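Local coordinates for actin-binding protein, cofilin/tropomyosin family protein, putative (Entamoeba histolytica, PDB 4LIZ) that binds actin filaments and stabilises them, and may thereby contribute to phagocytosis and pseudopod formation, at residues S2-S7 / R95-I100; G11-V16 / N107-F112; V27-Q32 / L38-K43; I82-E87 / D122-D127; I100-V105 / E115-S120. All coordinates share one frame; numbering follows the deposited sequence.

Contacts 1 and 2 pack the N-terminal segment and helix 10-17 against helix 92-108 and its end, over a mixed five-stranded sheet, the core of an ADF-family fold. Contact 3 is the hairpin at one edge of that sheet. Contacts 4 and 5 use the neighbouring strands 76-85 and 114-118, the latter at the other edge. Helix 92-108 also serves contact 5. Contacts 2 and 4 lie on opposite sides of the chain's centre, their centres about 19 Å apart. Along the chain, contact 3 is nested within the loops of contacts 1 and 2, and contact 5 within that of contact 4. Together they frame the fold; the F-loop, Asp71 to Arg76, important for stable actin binding, lies outside them.

Contact 1: S2-S7 / R95-I100; sequences SGFDLS and RAVMSI
The Phe4 ring meets Val97 through one corner. Its CE1 lies 4.2 Å from Val97 CG2, and the methyl comes in obliquely. The two side chains approach from opposite directions. Outside the two segments, Leu101 lies under one face of the ring, and Val31 CG1 meets the rim at CE2. Asn36 and Leu38 also touch the Phe4 side chain. The second part of the contact is made by Ser2 and Ile100, whose CA atoms are 5.5 Å apart. Ser2 CB sits 3.9 Å from the carbonyl oxygen of Ile100. Ile100 meets the serine with both branches: CG2 touches Ser2 CB at 4.1 Å, while CG1 comes within 4.0 Å of Ser2 N. With CG1 anti to its own backbone N (chi1 -165°), Ile100 can present both branches to Ser2. The polar end of Ser2 is turned to other work. Its OG accepts from Phe4 N at 3.2 Å, which makes an ST turn, and it is also hydrogen-bonded to Asp104 OD2. The turn runs through Gly3, whose positive phi of 82° suits glycine. This is a surface contact, and the N-terminal segment packs against helix 92-108. Ser2, Phe4 and Leu6 all touch Leu101 of that helix. Asp5 pairs through its backbone with Leu38, so the segment bridges the helix and strand 37-44.

Contact 2: G11-V16 / N107-F112; sequences GPVAEV and NVINNF. With NA (sodium ion), chain C.
Val13 and Ile109 are brought together by their first torsions. Val13 has CG1 anti to the backbone N (chi1 168°), which leaves CG2 beside that N and pointing at Ile109. Ile109 in turn holds CG1 beside its backbone N (chi1 -47°). Val13 CG2 then lies 3.7 Å from Ile109 CG1 and 3.9 Å from Ile109 CD1. The two side chains cross at a slant, and the touch is purely apolar and buried. Val13 CG1 barely reaches the backbone, 4.5 Å from Val108 O. Tyr64 of strand 60-69 touches both Val13 and Ile109, and Val9 touches Ile109 as well. Beyond helix 92-108 the chain turns sharply. Two weak bonds lie within the turn: Asn110 N to Val108 O, and Asn110 ND2 to Asn107 O. The other helix carries a metal site. Glu15 O binds a sodium ion at 2.3 Å, and water 1 binds it at 2.4 Å. The carbonyl oxygens of Asp18, Asn21 and Val24 complete the shell. The carboxylate of Glu15 is occupied separately, in a salt bridge from OE1 to Lys43. The arrangement belongs to the ADF-family fold, in which helices 10-17 and 92-108 pack on the same face of the central sheet.

Contact 3: V27-Q32 / L38-K43; sequences VVFGVQ and LVVDAK
Strands 26-32 and 37-44 form an antiparallel beta hairpin broken by a classic beta bulge. The bulge centres on Val28, which faces both Asp41 and Ala42. Val28 O accepts twice, from Asp41 N at 2.8 Å and from Ala42 N at 3.2 Å. Val28 N donates to Ala42 O at 2.9 Å in a nearly straight bond (172°). Past the bulge the register is shifted by one, and Gly30 pairs with Val39. Gly30 N donates a hydrogen bond to Val39 O, and Val39 N donates one to Gly30 O. The other backbone edge of strand 26-32 is used by strand 60-69, through Val27 with Tyr64 and Phe29 with Phe62. Asp41 OD2 is satisfied by Gln61 NE2 and by a bound buffer molecule. It lies close to Gly30 N, but at a poor angle for a bond. Lys43 NZ forms a salt bridge with Glu15. Side chains pack around this net. Val31 and Leu38 lie side by side on the face that also meets helix 92-108. Gln32 crosses Val39 at about a right angle and sets its amide against it, NE2 3.6 Å from Val39 CG1. Val39 O also receives a CA-H...O contact: Phe29 CA lies 3.1 Å from it.

Contact 4: I82-E87 / D122-D127; sequences ISWAGE and DDLVED
Asp123 OD2 is gripped by two backbone N-H groups, those of Thr119 and Ser120, which probably steadies the turn just before Leu124, the residue that meets Ile82 and Trp84. Ile82 and Leu124 meet tip to tip. Ile82 CD1 lies 3.9 Å from Leu124 CD2, and Ile82 CG1 is 4.1 Å from that same methyl. Leu124 has CG beside its backbone N (chi1 -60°), and its two methyls divide the work. CD2 goes to Ile82, while CD1 approaches Trp84 CZ3 obliquely, a looser touch at 4.5 Å. All three side chains are buried. The indole is held at its polar end too, since Trp84 NE1 donates to Lys56 O. Gly86 N lies over one face of the ring, 3.6 Å above its plane and displaced toward the rim. Leu124 O accepts from Lys52 NZ. Nearer the surface, Glu87 OE2 and Asp123 OD2 are 5.7 Å apart. Thr119 is a partner of both, through OG1 and N respectively, which may ease the closeness of two like charges. Val125 then takes the N-cap position of helix 126-137. Ser83, between Ile82 and Trp84 in sequence, faces helix 92-108 on the other side of the sheet. Such a sheet, with helices packed on both of its faces, is the layout of the ADF family.

Contact 5: I100-V105 / E115-S120; sequences ILKGDV and ELHATS
Lys102 meets Glu115 and His117 mainly through polar groups. The hydrogen-bonded link is a water bridge. Lys102 NZ donates to water 2 at 2.8 Å, and the water donates to Glu115 OE2 at 2.7 Å. The charges themselves stay apart, with Lys102 NZ 4.4 Å from Glu115 OE2, beyond a salt bridge. The nearest direct approach is made by the aliphatic chain, where Lys102 CD lies 3.5 Å from Glu115 OE2. The lysine leaves the helix with CG anti to its backbone N and then bends at chi3 (-59°). The bend takes CE and NZ past Glu115 OE2 and on toward the His117 ring, which is why CD and not NZ is nearest the carboxylate. The ammonium also comes near the imidazole, without a bond: Lys102 NZ lies 4.1 Å from His117 ND1, and the two side chains cross at about a right angle. Both strand residues have stronger partners. His117 ND1 is hydrogen-bonded to Ser83 OG, and Glu115 OE1 forms a salt bridge with Lys106. The contact links the helix and second strand of the beta-alpha-beta unit of strand 76-85, helix 92-108 and strand 114-118. Its chemistry suggests a solvent-mediated pairing at the surface, in which Glu115 probably balances two lysines of helix 92-108, Lys106 directly and Lys102 through water.

Contact 1: S2-S7 / R95-I100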
# COMPACT_ATOMS: atom_id res chain seq x y z
N SER A 2 -10.91 -12.45 7.26
CA SER A 2 -9.89 -12.29 8.27
C SER A 2 -10.29 -12.01 9.73
O SER A 2 -9.54 -12.19 10.57
CB SER A 2 -8.86 -11.25 7.83
OG SER A 2 -9.33 -9.97 8.04
N GLY A 3 -11.44 -11.44 9.93
CA GLY A 3 -11.84 -10.98 11.23
C GLY A 3 -11.32 -9.63 11.66
O GLY A 3 -11.41 -9.28 12.80
N PHE A 4 -10.69 -8.91 10.75
CA PHE A 4 -10.18 -7.59 11.06
C PHE A 4 -11.20 -6.53 10.69
O PHE A 4 -11.83 -6.66 9.70
CB PHE A 4 -8.87 -7.34 10.28
CG PHE A 4 -7.65 -7.79 10.99
CD1 PHE A 4 -7.36 -9.13 11.10
CD2 PHE A 4 -6.84 -6.90 11.59
CE1 PHE A 4 -6.26 -9.54 11.78
CE2 PHE A 4 -5.73 -7.32 12.25
CZ PHE A 4 -5.44 -8.64 12.36
N ASP A 5 -11.28 -5.49 11.52
CA ASP A 5 -12.06 -4.29 11.24
C ASP A 5 -11.28 -3.43 10.24
O ASP A 5 -10.22 -2.95 10.55
CB ASP A 5 -12.31 -3.58 12.56
CG ASP A 5 -12.96 -2.19 12.40
OD1 ASP A 5 -13.32 -1.78 11.33
OD2 ASP A 5 -13.19 -1.60 13.48
N LEU A 6 -11.89 -3.27 9.08
CA LEU A 6 -11.32 -2.46 7.96
C LEU A 6 -12.00 -1.12 7.74
O LEU A 6 -11.84 -0.49 6.71
CB LEU A 6 -11.29 -3.26 6.63
CG LEU A 6 -10.58 -4.59 6.60
CD1 LEU A 6 -10.46 -5.11 5.18
CD2 LEU A 6 -9.29 -4.56 7.36
N SER A 7 -12.79 -0.70 8.75
CA SER A 7 -13.54 0.56 8.68
C SER A 7 -12.70 1.79 8.32
O SER A 7 -13.27 2.77 7.77
CB SER A 7 -14.34 0.77 9.96
OG SER A 7 -13.62 0.88 11.08
N ARG A 95 2.47 -12.71 11.32
CA ARG A 95 2.92 -13.02 9.97
C ARG A 95 1.93 -13.94 9.18
O ARG A 95 1.69 -13.71 8.03
CB ARG A 95 4.32 -13.70 10.02
CG ARG A 95 5.47 -12.94 10.68
CD ARG A 95 6.83 -13.73 10.50
NE ARG A 95 7.90 -12.95 11.00
CZ ARG A 95 8.49 -12.02 10.25
NH1 ARG A 95 8.18 -11.93 9.03
NH2 ARG A 95 9.51 -11.36 10.74
N ALA A 96 1.43 -14.89 9.94
CA ALA A 96 0.54 -15.89 9.28
C ALA A 96 -0.74 -15.33 8.83
O ALA A 96 -1.35 -15.96 7.92
CB ALA A 96 0.38 -17.13 10.13
N VAL A 97 -1.24 -14.27 9.44
CA VAL A 97 -2.53 -13.67 9.03
C VAL A 97 -2.40 -12.84 7.79
O VAL A 97 -3.40 -12.42 7.19
CB VAL A 97 -3.21 -12.91 10.17
CG1 VAL A 97 -2.70 -11.47 10.26
CG2 VAL A 97 -4.70 -13.01 10.04
N MSE A 98 -1.20 -12.54 7.32
CA MSE A 98 -0.97 -11.65 6.24
C MSE A 98 -1.79 -11.94 5.02
O MSE A 98 -2.48 -11.10 4.41
CB MSE A 98 0.48 -11.45 5.89
CG MSE A 98 0.74 -10.72 4.61
SE MSE A 98 0.01 -8.90 4.70
CE MSE A 98 1.63 -7.87 5.04
N SER A 99 -1.79 -13.20 4.52
CA SER A 99 -2.44 -13.37 3.29
C SER A 99 -3.97 -13.20 3.40
O SER A 99 -4.58 -12.65 2.46
CB SER A 99 -2.17 -14.80 2.64
OG SER A 99 -0.80 -14.90 2.22
N ILE A 100 -4.60 -13.75 4.42
CA ILE A 100 -6.07 -13.67 4.56
C ILE A 100 -6.43 -12.15 4.79
O ILE A 100 -7.40 -11.66 4.19
CB ILE A 100 -6.64 -14.58 5.62
CG1 ILE A 100 -8.12 -14.71 5.47
CG2 ILE A 100 -6.19 -14.29 6.98
CD1 ILE A 100 -8.73 -15.81 6.28

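Contact 2: G11-V16 / N107-F112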
# COMPACT_ATOMS: atom_id res chain seq x y z
N GLY A 11 -11.98 5.23 3.30
CA GLY A 11 -11.87 6.68 3.24
C GLY A 11 -10.61 7.23 2.62
O GLY A 11 -10.56 7.97 1.63
N PRO A 12 -9.46 6.81 3.25
CA PRO A 12 -8.24 7.27 2.68
C PRO A 12 -7.92 6.75 1.28
O PRO A 12 -7.25 7.42 0.53
CB PRO A 12 -7.16 6.76 3.70
CG PRO A 12 -7.92 6.58 4.93
CD PRO A 12 -9.31 6.17 4.58
N VAL A 13 -8.34 5.55 0.94
CA VAL A 13 -8.19 5.01 -0.41
C VAL A 13 -8.90 5.94 -1.45
O VAL A 13 -8.32 6.30 -2.41
CB VAL A 13 -8.72 3.53 -0.41
CG1 VAL A 13 -8.87 3.03 -1.86
CG2 VAL A 13 -7.76 2.64 0.39
N ALA A 14 -10.11 6.32 -1.07
CA ALA A 14 -10.83 7.24 -1.93
C ALA A 14 -10.10 8.60 -2.09
O ALA A 14 -10.07 9.22 -3.14
CB ALA A 14 -12.22 7.49 -1.40
N GLU A 15 -9.49 9.05 -0.96
CA GLU A 15 -8.71 10.27 -0.99
C GLU A 15 -7.54 10.21 -1.99
O GLU A 15 -7.21 11.12 -2.71
CB GLU A 15 -8.25 10.69 0.39
CG GLU A 15 -9.38 11.03 1.34
CD GLU A 15 -8.83 11.60 2.59
OE1 GLU A 15 -8.48 10.89 3.52
OE2 GLU A 15 -8.80 12.85 2.68
N VAL A 16 -6.80 9.06 -1.92
CA VAL A 16 -5.71 8.86 -2.88
C VAL A 16 -6.18 8.87 -4.32
O VAL A 16 -5.60 9.60 -5.10
CB VAL A 16 -4.95 7.54 -2.52
CG1 VAL A 16 -4.00 7.20 -3.65
CG2 VAL A 16 -4.23 7.55 -1.20
N ASN A 107 -10.07 -6.39 -1.27
CA ASN A 107 -11.44 -6.08 -1.63
C ASN A 107 -11.98 -4.69 -1.41
O ASN A 107 -12.91 -4.28 -2.04
CB ASN A 107 -12.32 -7.05 -0.90
CG ASN A 107 -12.18 -8.41 -1.50
OD1 ASN A 107 -11.78 -8.54 -2.68
ND2 ASN A 107 -12.41 -9.44 -0.69
N VAL A 108 -11.29 -3.93 -0.61
CA VAL A 108 -11.59 -2.51 -0.48
C VAL A 108 -10.72 -1.73 -1.43
O VAL A 108 -11.23 -0.75 -2.07
CB VAL A 108 -11.33 -2.03 0.98
CG1 VAL A 108 -11.57 -0.50 1.14
CG2 VAL A 108 -12.07 -2.88 1.98
N ILE A 109 -9.44 -2.05 -1.47
CA ILE A 109 -8.34 -1.44 -2.35
C ILE A 109 -8.31 -2.32 -3.60
O ILE A 109 -7.43 -3.19 -3.83
CB ILE A 109 -6.94 -1.42 -1.74
CG1 ILE A 109 -7.01 -0.91 -0.37
CG2 ILE A 109 -5.94 -0.65 -2.67
CD1 ILE A 109 -5.63 -0.66 0.22
N ASN A 110 -9.35 -2.14 -4.39
CA ASN A 110 -9.53 -2.85 -5.64
C ASN A 110 -9.05 -2.20 -6.89
O ASN A 110 -9.16 -2.78 -7.91
CB ASN A 110 -11.00 -3.28 -5.76
CG ASN A 110 -11.91 -2.12 -5.59
OD1 ASN A 110 -11.62 -1.09 -6.09
ND2 ASN A 110 -12.95 -2.25 -4.72
N ASN A 111 -8.54 -0.97 -6.83
CA ASN A 111 -8.09 -0.25 -8.01
C ASN A 111 -6.55 -0.09 -7.88
O ASN A 111 -6.05 0.88 -7.28
CB ASN A 111 -8.69 1.15 -8.05
CG ASN A 111 -8.39 1.89 -9.32
OD1 ASN A 111 -7.55 1.51 -10.15
ND2 ASN A 111 -9.10 2.98 -9.50
N PHE A 112 -5.80 -1.01 -8.38
CA PHE A 112 -4.34 -0.88 -8.40
C PHE A 112 -3.72 -1.48 -9.65
O PHE A 112 -4.27 -2.50 -10.21
CB PHE A 112 -3.67 -1.47 -7.14
CG PHE A 112 -3.99 -2.90 -6.90
CD1 PHE A 112 -5.02 -3.24 -6.12
CD2 PHE A 112 -3.26 -3.89 -7.57
CE1 PHE A 112 -5.39 -4.62 -5.93
CE2 PHE A 112 -3.62 -5.24 -7.43
CZ PHE A 112 -4.64 -5.58 -6.59
NA NA C . -5.78 12.39 -4.00
O HOH W 1 -4.53 13.19 -5.84

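Contact 3: V27-Q32 / L38-K43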
# COMPACT_ATOMS: atom_id res chain seq x y z
N VAL A 27 -1.24 6.58 1.48
CA VAL A 27 -1.60 6.17 2.78
C VAL A 27 -0.87 4.93 3.21
O VAL A 27 -0.60 4.08 2.32
CB VAL A 27 -3.12 6.03 2.99
CG1 VAL A 27 -3.69 4.99 1.99
CG2 VAL A 27 -3.55 5.69 4.39
N VAL A 28 -0.48 4.87 4.47
CA VAL A 28 0.09 3.66 5.09
C VAL A 28 -0.79 3.26 6.22
O VAL A 28 -1.10 4.12 7.08
CB VAL A 28 1.55 3.90 5.51
CG1 VAL A 28 2.11 2.64 6.19
CG2 VAL A 28 2.42 4.32 4.38
N PHE A 29 -1.22 1.98 6.28
CA PHE A 29 -1.98 1.44 7.33
C PHE A 29 -1.19 0.53 8.22
O PHE A 29 -0.35 -0.27 7.72
CB PHE A 29 -3.17 0.59 6.80
CG PHE A 29 -4.14 1.34 5.88
CD1 PHE A 29 -5.08 2.20 6.48
CD2 PHE A 29 -4.10 1.25 4.51
CE1 PHE A 29 -5.96 2.87 5.65
CE2 PHE A 29 -5.03 1.96 3.73
CZ PHE A 29 -5.92 2.77 4.34
N GLY A 30 -1.38 0.69 9.49
CA GLY A 30 -0.88 -0.25 10.46
C GLY A 30 -1.95 -1.14 11.01
O GLY A 30 -3.15 -1.03 10.73
N VAL A 31 -1.51 -2.15 11.73
CA VAL A 31 -2.36 -3.23 12.18
C VAL A 31 -2.35 -3.29 13.68
O VAL A 31 -1.27 -3.50 14.27
CB VAL A 31 -1.89 -4.57 11.47
CG1 VAL A 31 -2.77 -5.74 11.90
CG2 VAL A 31 -1.97 -4.53 10.00
N GLN A 32 -3.51 -3.14 14.30
CA GLN A 32 -3.71 -3.34 15.74
C GLN A 32 -4.45 -4.66 15.96
O GLN A 32 -5.16 -5.17 15.12
CB GLN A 32 -4.50 -2.22 16.36
CG GLN A 32 -3.80 -0.88 16.27
CD GLN A 32 -4.62 0.27 16.83
OE1 GLN A 32 -5.80 0.11 17.23
NE2 GLN A 32 -4.03 1.44 16.83
N LEU A 38 -7.33 -2.26 11.26
CA LEU A 38 -6.36 -1.42 10.60
C LEU A 38 -6.54 0.06 11.01
O LEU A 38 -7.69 0.50 11.26
CB LEU A 38 -6.53 -1.53 9.08
CG LEU A 38 -5.60 -2.58 8.41
CD1 LEU A 38 -5.87 -3.91 8.98
CD2 LEU A 38 -5.70 -2.55 6.96
N VAL A 39 -5.46 0.74 11.10
CA VAL A 39 -5.46 2.18 11.43
C VAL A 39 -4.60 2.90 10.43
O VAL A 39 -3.68 2.31 9.80
CB VAL A 39 -4.97 2.43 12.87
CG1 VAL A 39 -5.99 1.72 13.83
CG2 VAL A 39 -3.53 2.03 13.11
N VAL A 40 -4.75 4.21 10.32
CA VAL A 40 -3.83 4.99 9.51
C VAL A 40 -2.54 5.30 10.26
O VAL A 40 -2.58 5.92 11.29
CB VAL A 40 -4.47 6.32 9.09
CG1 VAL A 40 -3.45 7.22 8.43
CG2 VAL A 40 -5.60 6.05 8.15
N ASP A 41 -1.42 4.84 9.72
CA ASP A 41 -0.11 5.22 10.21
C ASP A 41 0.42 6.52 9.63
O ASP A 41 1.02 7.28 10.29
CB ASP A 41 0.92 4.11 9.94
CG ASP A 41 0.77 2.90 10.85
OD1 ASP A 41 0.03 2.94 11.80
OD2 ASP A 41 1.42 1.91 10.54
N ALA A 42 0.19 6.75 8.36
CA ALA A 42 0.59 7.96 7.71
C ALA A 42 -0.32 8.27 6.49
O ALA A 42 -0.80 7.38 5.89
CB ALA A 42 2.02 7.84 7.27
N LYS A 43 -0.49 9.54 6.15
CA LYS A 43 -1.30 9.92 5.06
C LYS A 43 -0.94 11.31 4.67
O LYS A 43 -0.71 12.14 5.56
CB LYS A 43 -2.75 9.84 5.48
CG LYS A 43 -3.67 10.04 4.31
CD LYS A 43 -5.15 9.98 4.74
CE LYS A 43 -5.66 11.21 5.59
NZ LYS A 43 -7.13 11.14 5.92

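Contact 4: I82-E87 / D122-D127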
# COMPACT_ATOMS: atom_id res chain seq x y z
N ILE A 82 1.01 -2.03 -1.82
CA ILE A 82 2.11 -2.74 -1.18
C ILE A 82 1.60 -3.39 0.06
O ILE A 82 0.92 -2.80 0.95
CB ILE A 82 3.23 -1.77 -0.76
CG1 ILE A 82 3.87 -1.21 -2.01
CG2 ILE A 82 4.18 -2.42 0.20
CD1 ILE A 82 4.65 0.07 -1.80
N SER A 83 1.91 -4.69 0.28
CA SER A 83 1.86 -5.36 1.57
C SER A 83 3.27 -5.45 2.18
O SER A 83 4.22 -5.69 1.44
CB SER A 83 1.15 -6.73 1.48
OG SER A 83 1.88 -7.58 0.64
N TRP A 84 3.39 -5.24 3.47
CA TRP A 84 4.67 -5.15 4.11
C TRP A 84 4.64 -6.02 5.34
O TRP A 84 3.82 -5.88 6.26
CB TRP A 84 4.96 -3.69 4.58
CG TRP A 84 6.11 -3.50 5.54
CD1 TRP A 84 6.03 -3.44 6.83
CD2 TRP A 84 7.48 -3.38 5.16
NE1 TRP A 84 7.29 -3.22 7.39
CE2 TRP A 84 8.19 -3.17 6.35
CE3 TRP A 84 8.16 -3.36 3.95
CZ2 TRP A 84 9.60 -2.99 6.31
CZ3 TRP A 84 9.55 -3.18 3.91
CH2 TRP A 84 10.24 -3.00 5.11
N ALA A 85 5.66 -6.93 5.50
CA ALA A 85 5.87 -7.76 6.65
C ALA A 85 7.33 -7.61 7.02
O ALA A 85 8.19 -8.27 6.42
CB ALA A 85 5.57 -9.26 6.36
N GLY A 86 7.61 -6.74 7.97
CA GLY A 86 8.98 -6.43 8.35
C GLY A 86 9.69 -7.68 8.91
O GLY A 86 9.02 -8.51 9.55
N GLU A 87 11.00 -7.63 8.72
CA GLU A 87 11.79 -8.83 9.13
C GLU A 87 11.92 -8.91 10.62
O GLU A 87 12.30 -10.00 11.14
CB GLU A 87 13.13 -8.85 8.44
CG GLU A 87 12.84 -9.23 6.98
CD GLU A 87 14.04 -9.11 6.03
OE1 GLU A 87 15.16 -8.70 6.46
OE2 GLU A 87 13.86 -9.42 4.81
N ASP A 122 14.77 -2.69 0.50
CA ASP A 122 15.37 -2.99 -0.76
C ASP A 122 14.41 -3.59 -1.75
O ASP A 122 14.75 -3.69 -2.85
CB ASP A 122 16.57 -3.95 -0.58
CG ASP A 122 17.72 -3.35 0.26
OD1 ASP A 122 17.96 -2.15 0.23
OD2 ASP A 122 18.44 -4.11 0.93
N ASP A 123 13.26 -4.07 -1.30
CA ASP A 123 12.27 -4.62 -2.17
C ASP A 123 11.50 -3.52 -2.90
O ASP A 123 10.74 -3.81 -3.74
CB ASP A 123 11.23 -5.47 -1.40
CG ASP A 123 11.81 -6.76 -0.84
OD1 ASP A 123 12.76 -7.26 -1.44
OD2 ASP A 123 11.33 -7.22 0.16
N LEU A 124 11.66 -2.28 -2.45
CA LEU A 124 10.84 -1.17 -2.92
C LEU A 124 11.70 -0.06 -3.50
O LEU A 124 12.22 0.75 -2.80
CB LEU A 124 9.99 -0.62 -1.76
CG LEU A 124 9.01 -1.62 -1.10
CD1 LEU A 124 8.45 -0.99 0.16
CD2 LEU A 124 7.91 -1.98 -2.07
N VAL A 125 11.78 -0.06 -4.81
CA VAL A 125 12.77 0.78 -5.55
C VAL A 125 12.03 1.43 -6.62
O VAL A 125 11.45 0.83 -7.53
CB VAL A 125 13.96 -0.05 -6.06
CG1 VAL A 125 14.94 0.81 -6.90
CG2 VAL A 125 14.63 -0.75 -4.97
N GLU A 126 12.10 2.76 -6.67
CA GLU A 126 11.28 3.51 -7.61
C GLU A 126 11.46 3.11 -9.08
O GLU A 126 10.53 2.94 -9.77
CB GLU A 126 11.62 5.02 -7.48
CG GLU A 126 10.98 5.91 -8.54
CD GLU A 126 9.46 5.99 -8.46
OE1 GLU A 126 8.95 5.84 -7.39
OE2 GLU A 126 8.83 6.21 -9.50
N ASP A 127 12.68 2.94 -9.51
CA ASP A 127 12.88 2.60 -10.90
C ASP A 127 12.34 1.21 -11.25
O ASP A 127 11.98 0.97 -12.32
CB ASP A 127 14.34 2.84 -11.38
CG ASP A 127 15.34 1.80 -10.87
OD1 ASP A 127 16.06 2.05 -9.94
OD2 ASP A 127 15.35 0.74 -11.49

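Contact 5: I100-V105 / E115-S120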
# COMPACT_ATOMS: atom_id res chain seq x y z
N ILE A 100 -4.60 -13.75 4.42
CA ILE A 100 -6.07 -13.67 4.56
C ILE A 100 -6.43 -12.15 4.79
O ILE A 100 -7.40 -11.66 4.19
CB ILE A 100 -6.64 -14.58 5.62
CG1 ILE A 100 -8.12 -14.71 5.47
CG2 ILE A 100 -6.19 -14.29 6.98
CD1 ILE A 100 -8.73 -15.81 6.28
N LEU A 101 -5.60 -11.44 5.57
CA LEU A 101 -5.90 -10.01 5.83
C LEU A 101 -5.71 -9.27 4.52
O LEU A 101 -6.52 -8.38 4.16
CB LEU A 101 -5.00 -9.53 6.86
CG LEU A 101 -5.08 -8.01 7.21
CD1 LEU A 101 -6.50 -7.61 7.52
CD2 LEU A 101 -4.16 -7.74 8.37
N LYS A 102 -4.65 -9.49 3.78
CA LYS A 102 -4.36 -8.88 2.48
C LYS A 102 -5.53 -9.04 1.52
O LYS A 102 -5.89 -8.13 0.80
CB LYS A 102 -3.08 -9.51 1.91
CG LYS A 102 -2.65 -8.96 0.61
CD LYS A 102 -1.58 -9.96 -0.06
CE LYS A 102 -0.38 -10.18 0.76
NZ LYS A 102 0.64 -10.98 0.04
N GLY A 103 -6.14 -10.24 1.48
CA GLY A 103 -7.24 -10.48 0.61
C GLY A 103 -8.40 -9.57 0.97
O GLY A 103 -9.08 -9.02 0.05
N ASP A 104 -8.70 -9.43 2.24
CA ASP A 104 -9.80 -8.55 2.72
C ASP A 104 -9.43 -7.11 2.32
O ASP A 104 -10.32 -6.33 1.84
CB ASP A 104 -9.98 -8.66 4.14
CG ASP A 104 -10.70 -9.95 4.60
OD1 ASP A 104 -11.16 -10.72 3.76
OD2 ASP A 104 -10.81 -10.03 5.81
N VAL A 105 -8.20 -6.67 2.52
CA VAL A 105 -7.80 -5.32 2.21
C VAL A 105 -7.94 -5.05 0.73
O VAL A 105 -8.43 -4.00 0.31
CB VAL A 105 -6.37 -5.05 2.68
CG1 VAL A 105 -5.79 -3.73 2.10
CG2 VAL A 105 -6.27 -5.08 4.18
N GLU A 115 0.81 -4.75 -7.55
CA GLU A 115 0.84 -5.22 -6.21
C GLU A 115 2.20 -5.77 -5.89
O GLU A 115 2.79 -6.53 -6.71
CB GLU A 115 -0.19 -6.37 -6.00
CG GLU A 115 -0.03 -7.08 -4.70
CD GLU A 115 -1.09 -8.15 -4.39
OE1 GLU A 115 -1.97 -8.36 -5.30
OE2 GLU A 115 -1.00 -8.70 -3.29
N LEU A 116 2.77 -5.38 -4.77
CA LEU A 116 4.10 -5.79 -4.33
C LEU A 116 4.01 -6.27 -2.93
O LEU A 116 3.34 -5.64 -2.05
CB LEU A 116 5.11 -4.65 -4.35
CG LEU A 116 5.12 -3.86 -5.66
CD1 LEU A 116 5.50 -2.38 -5.58
CD2 LEU A 116 5.83 -4.72 -6.64
N HIS A 117 4.67 -7.35 -2.56
CA HIS A 117 4.87 -7.74 -1.25
C HIS A 117 6.35 -7.48 -0.85
O HIS A 117 7.28 -7.97 -1.58
CB HIS A 117 4.57 -9.25 -0.98
CG HIS A 117 4.73 -9.66 0.43
ND1 HIS A 117 3.99 -9.17 1.48
CD2 HIS A 117 5.66 -10.46 1.01
CE1 HIS A 117 4.39 -9.66 2.61
NE2 HIS A 117 5.42 -10.46 2.34
N ALA A 118 6.60 -6.85 0.25
CA ALA A 118 7.96 -6.47 0.62
C ALA A 118 8.18 -6.82 2.08
O ALA A 118 7.32 -6.77 2.95
CB ALA A 118 8.14 -4.94 0.45
N THR A 119 9.43 -7.20 2.35
CA THR A 119 9.88 -7.49 3.69
C THR A 119 11.10 -6.63 4.09
O THR A 119 11.43 -6.57 5.21
CB THR A 119 10.22 -9.00 3.89
OG1 THR A 119 11.36 -9.33 3.11
CG2 THR A 119 9.02 -9.89 3.50
N SER A 120 11.66 -5.96 3.11
CA SER A 120 12.78 -5.08 3.29
C SER A 120 12.60 -3.86 2.37
O SER A 120 11.99 -3.95 1.37
CB SER A 120 14.05 -5.86 2.92
OG SER A 120 15.00 -5.10 2.35
O HOH W 2 1.23 -8.91 -1.80